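PDB 4AN8: CSE1 from Thermus thermophilus, which probably works as the large subunit of the type I-E CRISPR complex Cascade, which selects and targets foreign DNA in bacterial adaptive immunity. Local coordinates for residues Ala396-Val404 against Glu419-Leu427; Leu322-Glu333 against Pro364-Pro372. One frame throughout, in Å; residues are numbered along the deposited sequence.

Contact 1: Ala396-Val404 against Glu419-Leu427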
loop_
_atom_site.group_PDB
_atom_site.type_symbol
_atom_site.label_atom_id
_atom_site.label_comp_id
_atom_site.label_asym_id
_atom_site.label_seq_id
_atom_site.Cartn_x
_atom_site.Cartn_y
_atom_site.Cartn_z
ATOM N N ALA A 396 -2.247 -32.252 6.414
ATOM C CA ALA A 396 -3.656 -32.029 6.085
ATOM C C ALA A 396 -4.082 -32.816 4.855
ATOM O O ALA A 396 -5.189 -33.347 4.805
ATOM C CB ALA A 396 -3.953 -30.531 5.889
ATOM N N GLN A 397 -3.204 -32.895 3.860
ATOM C CA GLN A 397 -3.466 -33.719 2.678
ATOM C C GLN A 397 -3.617 -35.210 3.024
ATOM O O GLN A 397 -4.531 -35.875 2.529
ATOM C CB GLN A 397 -2.354 -33.542 1.644
ATOM C CG GLN A 397 -2.542 -32.356 0.733
ATOM C CD GLN A 397 -1.239 -31.886 0.116
ATOM O OE1 GLN A 397 -0.189 -32.511 0.300
ATOM N NE2 GLN A 397 -1.293 -30.778 -0.609
ATOM N N GLU A 398 -2.718 -35.730 3.866
ATOM C CA GLU A 398 -2.771 -37.138 4.260
ATOM C C GLU A 398 -4.017 -37.440 5.126
ATOM O O GLU A 398 -4.614 -38.512 5.023
ATOM C CB GLU A 398 -1.488 -37.559 4.976
ATOM C CG GLU A 398 -0.253 -37.569 4.094
ATOM C CD GLU A 398 -0.220 -38.747 3.118
ATOM O OE1 GLU A 398 -0.979 -38.726 2.124
ATOM O OE2 GLU A 398 0.574 -39.692 3.342
ATOM N N VAL A 399 -4.412 -36.496 5.974
ATOM C CA VAL A 399 -5.653 -36.660 6.714
ATOM C C VAL A 399 -6.822 -36.788 5.755
ATOM O O VAL A 399 -7.566 -37.769 5.809
ATOM C CB VAL A 399 -5.908 -35.520 7.718
ATOM C CG1 VAL A 399 -7.382 -35.498 8.135
ATOM C CG2 VAL A 399 -4.989 -35.681 8.924
ATOM N N ALA A 400 -6.969 -35.814 4.861
ATOM C CA ALA A 400 -8.069 -35.834 3.903
ATOM C C ALA A 400 -8.130 -37.153 3.137
ATOM O O ALA A 400 -9.201 -37.722 2.964
ATOM C CB ALA A 400 -7.965 -34.673 2.944
ATOM N N LYS A 401 -6.983 -37.646 2.687
ATOM C CA LYS A 401 -6.946 -38.892 1.924
ATOM C C LYS A 401 -7.336 -40.103 2.775
ATOM O O LYS A 401 -8.038 -41.004 2.304
ATOM C CB LYS A 401 -5.565 -39.109 1.301
ATOM C CG LYS A 401 -5.174 -38.034 0.301
ATOM C CD LYS A 401 -3.733 -38.188 -0.156
ATOM C CE LYS A 401 -3.540 -39.470 -0.949
ATOM N NZ LYS A 401 -2.180 -39.550 -1.559
ATOM N N ALA A 402 -6.878 -40.122 4.022
ATOM C CA ALA A 402 -7.214 -41.205 4.933
ATOM C C ALA A 402 -8.723 -41.275 5.146
ATOM O O ALA A 402 -9.303 -42.357 5.221
ATOM C CB ALA A 402 -6.499 -41.025 6.261
ATOM N N VAL A 403 -9.356 -40.114 5.231
ATOM C CA VAL A 403 -10.792 -40.049 5.443
ATOM C C VAL A 403 -11.598 -40.609 4.272
ATOM O O VAL A 403 -12.495 -41.422 4.460
ATOM C CB VAL A 403 -11.234 -38.603 5.729
ATOM C CG1 VAL A 403 -12.741 -38.458 5.614
ATOM C CG2 VAL A 403 -10.751 -38.176 7.109
ATOM N N VAL A 404 -11.267 -40.189 3.060
ATOM C CA VAL A 404 -12.108 -40.467 1.898
ATOM C C VAL A 404 -11.845 -41.806 1.194
ATOM O O VAL A 404 -10.800 -42.437 1.368
ATOM C CB VAL A 404 -12.019 -39.303 0.893
ATOM C CG1 VAL A 404 -12.557 -39.712 -0.460
ATOM C CG2 VAL A 404 -12.770 -38.105 1.434
ATOM N N GLU A 419 -14.182 -34.319 -3.505
ATOM C CA GLU A 419 -14.430 -34.617 -2.100
ATOM C C GLU A 419 -13.233 -34.255 -1.220
ATOM O O GLU A 419 -13.382 -33.561 -0.213
ATOM C CB GLU A 419 -14.787 -36.095 -1.933
ATOM C CG GLU A 419 -14.921 -36.552 -0.493
ATOM C CD GLU A 419 -16.080 -35.897 0.230
ATOM O OE1 GLU A 419 -16.863 -35.179 -0.428
ATOM O OE2 GLU A 419 -16.209 -36.105 1.456
ATOM N N LEU A 420 -12.049 -34.726 -1.603
ATOM C CA LEU A 420 -10.827 -34.424 -0.866
ATOM C C LEU A 420 -10.702 -32.929 -0.622
ATOM O O LEU A 420 -10.544 -32.484 0.518
ATOM C CB LEU A 420 -9.594 -34.885 -1.642
ATOM C CG LEU A 420 -9.382 -36.365 -1.930
ATOM C CD1 LEU A 420 -10.255 -36.792 -3.092
ATOM C CD2 LEU A 420 -7.925 -36.614 -2.254
ATOM N N THR A 421 -10.764 -32.169 -1.713
ATOM C CA THR A 421 -10.609 -30.717 -1.695
ATOM C C THR A 421 -11.345 -30.055 -0.536
ATOM O O THR A 421 -10.720 -29.487 0.360
ATOM C CB THR A 421 -11.110 -30.094 -3.008
ATOM O OG1 THR A 421 -12.481 -30.457 -3.214
ATOM C CG2 THR A 421 -10.282 -30.586 -4.183
ATOM N N LYS A 422 -12.673 -30.118 -0.566
ATOM C CA LYS A 422 -13.488 -29.547 0.500
ATOM C C LYS A 422 -12.969 -29.977 1.865
ATOM O O LYS A 422 -12.918 -29.182 2.805
ATOM C CB LYS A 422 -14.949 -29.977 0.355
ATOM C CG LYS A 422 -15.697 -29.313 -0.788
ATOM C CD LYS A 422 -17.187 -29.616 -0.700
ATOM C CE LYS A 422 -17.988 -28.804 -1.706
ATOM N NZ LYS A 422 -19.454 -29.028 -1.555
ATOM N N LEU A 423 -12.580 -31.244 1.961
ATOM C CA LEU A 423 -12.139 -31.810 3.226
ATOM C C LEU A 423 -10.861 -31.145 3.735
ATOM O O LEU A 423 -10.857 -30.556 4.813
ATOM C CB LEU A 423 -11.959 -33.325 3.098
ATOM C CG LEU A 423 -11.759 -34.075 4.413
ATOM C CD1 LEU A 423 -12.862 -33.740 5.397
ATOM C CD2 LEU A 423 -11.719 -35.554 4.148
ATOM N N ALA A 424 -9.781 -31.233 2.962
ATOM C CA ALA A 424 -8.512 -30.627 3.371
ATOM C C ALA A 424 -8.681 -29.134 3.635
ATOM O O ALA A 424 -8.140 -28.595 4.601
ATOM C CB ALA A 424 -7.424 -30.871 2.324
ATOM N N ASN A 425 -9.443 -28.473 2.770
ATOM C CA ASN A 425 -9.708 -27.053 2.923
ATOM C C ASN A 425 -10.483 -26.757 4.200
ATOM O O ASN A 425 -10.234 -25.746 4.858
ATOM C CB ASN A 425 -10.457 -26.511 1.705
ATOM C CG ASN A 425 -9.613 -26.535 0.442
ATOM O OD1 ASN A 425 -8.522 -27.108 0.421
ATOM N ND2 ASN A 425 -10.118 -25.916 -0.619
ATOM N N SER A 426 -11.413 -27.643 4.553
ATOM C CA SER A 426 -12.246 -27.433 5.735
ATOM C C SER A 426 -11.493 -27.692 7.041
ATOM O O SER A 426 -11.879 -27.180 8.094
ATOM C CB SER A 426 -13.515 -28.283 5.675
ATOM O OG SER A 426 -13.269 -29.619 6.073
ATOM N N LEU A 427 -10.419 -28.476 6.976
ATOM C CA LEU A 427 -9.602 -28.724 8.160
ATOM C C LEU A 427 -8.993 -27.408 8.613
ATOM O O LEU A 427 -8.490 -26.654 7.795
ATOM C CB LEU A 427 -8.503 -29.748 7.854
ATOM C CG LEU A 427 -8.944 -31.152 7.417
ATOM C CD1 LEU A 427 -7.746 -31.945 6.908
ATOM C CD2 LEU A 427 -9.637 -31.895 8.557
#
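Ala-396 and Leu-427 open this helix-helix contact, which lies in the C-terminal four-helix bundle of Cse1. The two helices cross with an antiparallel sense but well off parallel, their short axes 8.7 Å apart and 132° between their N-to-C directions. CD1 of Leu-427 comes to 3.6 Å from the carbonyl O of Ala-396, with the CB methyl of that alanine close by. One turn on, Val-399 adds CG1 to the same spot, 3.8 Å from Leu-427 CD1. That branch stands opposite the backbone N (chi1 162°), and the valine also touches Leu-476 and Ala-485, so it is wedged among several helices; Leu-427 in turn touches Phe-475.

Ala-400 marks the point where the backbones come together. Its CA is 5.3 Å from that of Ala-424, and the CB atoms of these two residues meet at 3.9 Å, methyl to methyl. The small side chains make this closeness possible. Leu-423 fills in beside them, its CD2 lying 3.5 Å from the carbonyl O of Ala-400. Lys-401 contributes only its aliphatic stem: CG rests near CD2 of Leu-420, while the chain bends further out (chi3 66°) and carries NZ to a long ion pair with Glu-398.

Val-403 presses CG1 on CD2 of Leu-423 at 3.4 Å, tighter than usual van der Waals contact. Val-404 slides past the same leucine in the opposite direction and also leans on the stem of Glu-419, a poorly ordered residue whose exact placement carries little weight.

Nearly all the closest pairings set carbon against carbon, or against a carbonyl already used within its own helix. With no polar pair to fix direction, the fit depends on shape and on burying apolar surface.

Contact 2: Leu322-Glu333 against Pro364-Pro372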
loop_
_atom_site.group_PDB
_atom_site.type_symbol
_atom_site.label_atom_id
_atom_site.label_comp_id
_atom_site.label_asym_id
_atom_site.label_seq_id
_atom_site.Cartn_x
_atom_site.Cartn_y
_atom_site.Cartn_z
ATOM N N LEU A 322 11.120 2.510 2.890
ATOM C CA LEU A 322 11.525 1.683 4.042
ATOM C C LEU A 322 13.047 1.761 4.244
ATOM O O LEU A 322 13.531 1.864 5.362
ATOM C CB LEU A 322 11.067 0.228 3.868
ATOM C CG LEU A 322 11.530 -0.792 4.932
ATOM C CD1 LEU A 322 11.091 -0.340 6.315
ATOM C CD2 LEU A 322 11.009 -2.198 4.658
ATOM N N GLU A 323 13.800 1.753 3.157
ATOM C CA GLU A 323 15.246 1.936 3.272
ATOM C C GLU A 323 15.553 3.283 3.910
ATOM O O GLU A 323 16.384 3.375 4.803
ATOM C CB GLU A 323 15.941 1.801 1.919
ATOM C CG GLU A 323 17.458 1.759 2.008
ATOM C CD GLU A 323 18.131 1.434 0.668
ATOM O OE1 GLU A 323 17.446 1.470 -0.378
ATOM O OE2 GLU A 323 19.347 1.137 0.657
ATOM N N HIS A 324 14.865 4.326 3.454
ATOM C CA HIS A 324 15.079 5.693 3.957
ATOM C C HIS A 324 14.654 5.828 5.430
ATOM O O HIS A 324 15.399 6.367 6.243
ATOM C CB HIS A 324 14.331 6.690 3.070
ATOM C CG HIS A 324 14.130 8.038 3.683
ATOM N ND1 HIS A 324 15.125 8.987 3.749
ATOM C CD2 HIS A 324 13.034 8.611 4.236
ATOM C CE1 HIS A 324 14.653 10.084 4.306
ATOM N NE2 HIS A 324 13.384 9.884 4.612
ATOM N N ALA A 325 13.474 5.315 5.776
ATOM C CA ALA A 325 13.005 5.372 7.157
ATOM C C ALA A 325 13.985 4.642 8.088
ATOM O O ALA A 325 14.356 5.156 9.146
ATOM C CB ALA A 325 11.603 4.781 7.285
ATOM N N GLU A 326 14.405 3.454 7.678
ATOM C CA GLU A 326 15.357 2.671 8.463
ATOM C C GLU A 326 16.627 3.485 8.740
ATOM O O GLU A 326 17.057 3.603 9.889
ATOM C CB GLU A 326 15.684 1.361 7.744
ATOM C CG GLU A 326 16.099 0.222 8.661
ATOM C CD GLU A 326 17.610 0.054 8.769
ATOM O OE1 GLU A 326 18.362 0.851 8.162
ATOM O OE2 GLU A 326 18.043 -0.890 9.459
ATOM N N ASN A 327 17.216 4.061 7.695
ATOM C CA ASN A 327 18.407 4.890 7.844
ATOM C C ASN A 327 18.153 6.092 8.769
ATOM O O ASN A 327 18.899 6.332 9.726
ATOM C CB ASN A 327 18.903 5.335 6.470
ATOM C CG ASN A 327 20.154 6.185 6.542
ATOM O OD1 ASN A 327 20.142 7.353 6.141
ATOM N ND2 ASN A 327 21.250 5.603 7.044
ATOM N N LEU A 328 17.086 6.833 8.500
ATOM C CA LEU A 328 16.699 7.907 9.390
ATOM C C LEU A 328 16.565 7.425 10.843
ATOM O O LEU A 328 16.954 8.127 11.781
ATOM C CB LEU A 328 15.385 8.542 8.928
ATOM C CG LEU A 328 15.234 10.017 9.279
ATOM C CD1 LEU A 328 16.350 10.832 8.596
ATOM C CD2 LEU A 328 13.847 10.547 8.870
ATOM N N GLN A 329 16.003 6.241 11.041
ATOM C CA GLN A 329 15.779 5.782 12.406
ATOM C C GLN A 329 17.104 5.564 13.137
ATOM O O GLN A 329 17.217 5.837 14.333
ATOM C CB GLN A 329 14.922 4.520 12.435
ATOM C CG GLN A 329 14.621 4.038 13.852
ATOM C CD GLN A 329 13.564 2.946 13.885
ATOM O OE1 GLN A 329 12.558 3.076 14.572
ATOM N NE2 GLN A 329 13.777 1.876 13.124
ATOM N N GLY A 330 18.102 5.075 12.410
ATOM C CA GLY A 330 19.442 4.926 12.952
ATOM C C GLY A 330 20.067 6.257 13.348
ATOM O O GLY A 330 20.589 6.400 14.449
ATOM N N GLU A 331 19.996 7.235 12.450
ATOM C CA GLU A 331 20.551 8.565 12.703
ATOM C C GLU A 331 19.847 9.295 13.862
ATOM O O GLU A 331 20.464 10.084 14.582
ATOM C CB GLU A 331 20.539 9.407 11.424
ATOM C CG GLU A 331 21.332 8.793 10.271
ATOM C CD GLU A 331 22.840 8.798 10.513
ATOM O OE1 GLU A 331 23.406 9.897 10.707
ATOM O OE2 GLU A 331 23.464 7.710 10.505
ATOM N N LEU A 332 18.560 9.031 14.052
ATOM C CA LEU A 332 17.858 9.632 15.168
ATOM C C LEU A 332 18.327 8.967 16.452
ATOM O O LEU A 332 18.321 9.583 17.520
ATOM C CB LEU A 332 16.346 9.480 15.019
ATOM C CG LEU A 332 15.639 10.208 13.878
ATOM C CD1 LEU A 332 14.289 9.536 13.621
ATOM C CD2 LEU A 332 15.476 11.691 14.178
ATOM N N GLU A 333 18.735 7.708 16.346
ATOM C CA GLU A 333 19.212 6.957 17.504
ATOM C C GLU A 333 20.580 7.433 17.974
ATOM O O GLU A 333 20.861 7.442 19.169
ATOM C CB GLU A 333 19.251 5.457 17.199
ATOM C CG GLU A 333 18.136 4.666 17.853
ATOM C CD GLU A 333 18.027 3.254 17.317
ATOM O OE1 GLU A 333 19.072 2.632 17.037
ATOM O OE2 GLU A 333 16.887 2.771 17.171
ATOM N N PRO A 364 5.737 -3.334 13.378
ATOM C CA PRO A 364 6.817 -2.520 13.935
ATOM C C PRO A 364 7.839 -2.256 12.842
ATOM O O PRO A 364 7.844 -2.950 11.818
ATOM C CB PRO A 364 7.406 -3.400 15.050
ATOM C CG PRO A 364 6.821 -4.749 14.867
ATOM C CD PRO A 364 5.539 -4.599 14.101
ATOM N N LEU A 365 8.662 -1.235 13.036
ATOM C CA LEU A 365 9.775 -0.962 12.143
ATOM C C LEU A 365 11.044 -1.008 12.984
ATOM O O LEU A 365 11.472 -0.000 13.546
ATOM C CB LEU A 365 9.616 0.404 11.480
ATOM C CG LEU A 365 10.302 0.519 10.132
ATOM C CD1 LEU A 365 9.759 1.692 9.345
ATOM C CD2 LEU A 365 11.810 0.646 10.325
ATOM N N PRO A 366 11.638 -2.195 13.091
ATOM C CA PRO A 366 12.762 -2.488 13.999
ATOM C C PRO A 366 13.982 -1.639 13.654
ATOM O O PRO A 366 14.271 -1.479 12.481
ATOM C CB PRO A 366 13.053 -3.966 13.727
ATOM C CG PRO A 366 11.783 -4.495 13.035
ATOM C CD PRO A 366 11.275 -3.340 12.240
ATOM N N SER A 367 14.697 -1.133 14.650
ATOM C CA SER A 367 15.781 -0.185 14.399
ATOM C C SER A 367 16.905 -0.714 13.496
ATOM O O SER A 367 17.435 0.025 12.665
ATOM C CB SER A 367 16.356 0.332 15.720
ATOM O OG SER A 367 16.671 -0.738 16.591
ATOM N N GLY A 368 17.268 -1.981 13.654
ATOM C CA GLY A 368 18.387 -2.525 12.902
ATOM C C GLY A 368 17.966 -3.478 11.800
ATOM O O GLY A 368 18.709 -4.389 11.437
ATOM N N LEU A 369 16.778 -3.246 11.248
ATOM C CA LEU A 369 16.166 -4.193 10.328
ATOM C C LEU A 369 17.098 -4.514 9.161
ATOM O O LEU A 369 17.254 -5.680 8.792
ATOM C CB LEU A 369 14.799 -3.685 9.838
ATOM C CG LEU A 369 14.162 -4.534 8.732
ATOM C CD1 LEU A 369 13.823 -5.906 9.290
ATOM C CD2 LEU A 369 12.937 -3.871 8.113
ATOM N N LEU A 370 17.749 -3.502 8.601
ATOM C CA LEU A 370 18.550 -3.727 7.395
ATOM C C LEU A 370 20.042 -3.992 7.636
ATOM O O LEU A 370 20.877 -3.677 6.794
ATOM C CB LEU A 370 18.350 -2.596 6.378
ATOM C CG LEU A 370 16.959 -2.479 5.734
ATOM C CD1 LEU A 370 16.937 -1.418 4.649
ATOM C CD2 LEU A 370 16.494 -3.803 5.157
ATOM N N THR A 371 20.373 -4.579 8.782
ATOM C CA THR A 371 21.736 -5.056 9.044
ATOM C C THR A 371 21.822 -6.547 8.689
ATOM O O THR A 371 20.800 -7.229 8.657
ATOM C CB THR A 371 22.115 -4.863 10.527
ATOM O OG1 THR A 371 21.229 -5.632 11.345
ATOM C CG2 THR A 371 21.993 -3.389 10.928
ATOM N N PRO A 372 23.040 -7.058 8.418
ATOM C CA PRO A 372 23.245 -8.471 8.048
ATOM C C PRO A 372 22.720 -9.463 9.084
ATOM O O PRO A 372 22.182 -10.504 8.725
ATOM C CB PRO A 372 24.772 -8.588 7.943
ATOM C CG PRO A 372 25.223 -7.216 7.573
ATOM C CD PRO A 372 24.291 -6.278 8.310
#
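Glu-326 points from helix 320-333 at Leu-370, in a loop folded as two overlapping type I beta turns, Pro-366 to Leu-369 and Gly-368 to Thr-371. With chi2 at -97° the glutamate chain bends over, and OE2 accepts the N-H of Leu-370 at 2.8 Å. The donor comes from above the carboxylate plane, 54° out of it, though the bond itself is fairly straight. Glu-326 has a second conformer, so this bond holds for one copy and is less certain than the others. The Leu-370 side chain lies obliquely against the glutamate stem, while its CD1 reaches CA of Glu-323, and the side chains of Leu-370 and Glu-323 cross at about a right angle.

One turn further along the helix, Gln-329 stretches out and gives NE2 to the carbonyl O of Leu-365 at 3.0 Å. Here the acceptor lies in the amide plane, yet the amide sits above the carbonyl plane. To one side of these bonds the Leu-365 side chain faces the helix: its CD1 meets CD1 of Leu-322 at 3.9 Å, the two leucines sliding past each other in opposite directions, and the CB of Ala-325 closes the patch, with Pro-194 touching both Leu-365 and Ala-325. The Ser-367 hydroxyl is hydrogen-bonded to Glu-449, outside the two segments. At the end of the loop, Thr-371 OG1 donates to Gly-368 O at 2.8 Å, in the carbonyl plane.

Along the chain, contact 2 closes before contact 1 opens, and helix 372-403 joins them: it starts where the loop of contact 2 ends, with Thr-371 as its N-cap, and its last turns form one side of contact 1. The centres are 44 Å apart and the nearest atoms about 27 Å, so the two do not touch. Contact 2 lies where helix 320-333, which also packs on helix 74-83 of the N-terminal part, meets the loop leading into the bundle; strands 342-351 and 354-364 lie between its segments. Contact 2 thus holds that loop at the junction of the N-terminal part and the helical bundle, while contact 1 joins two helices at the other end of helix 372-403.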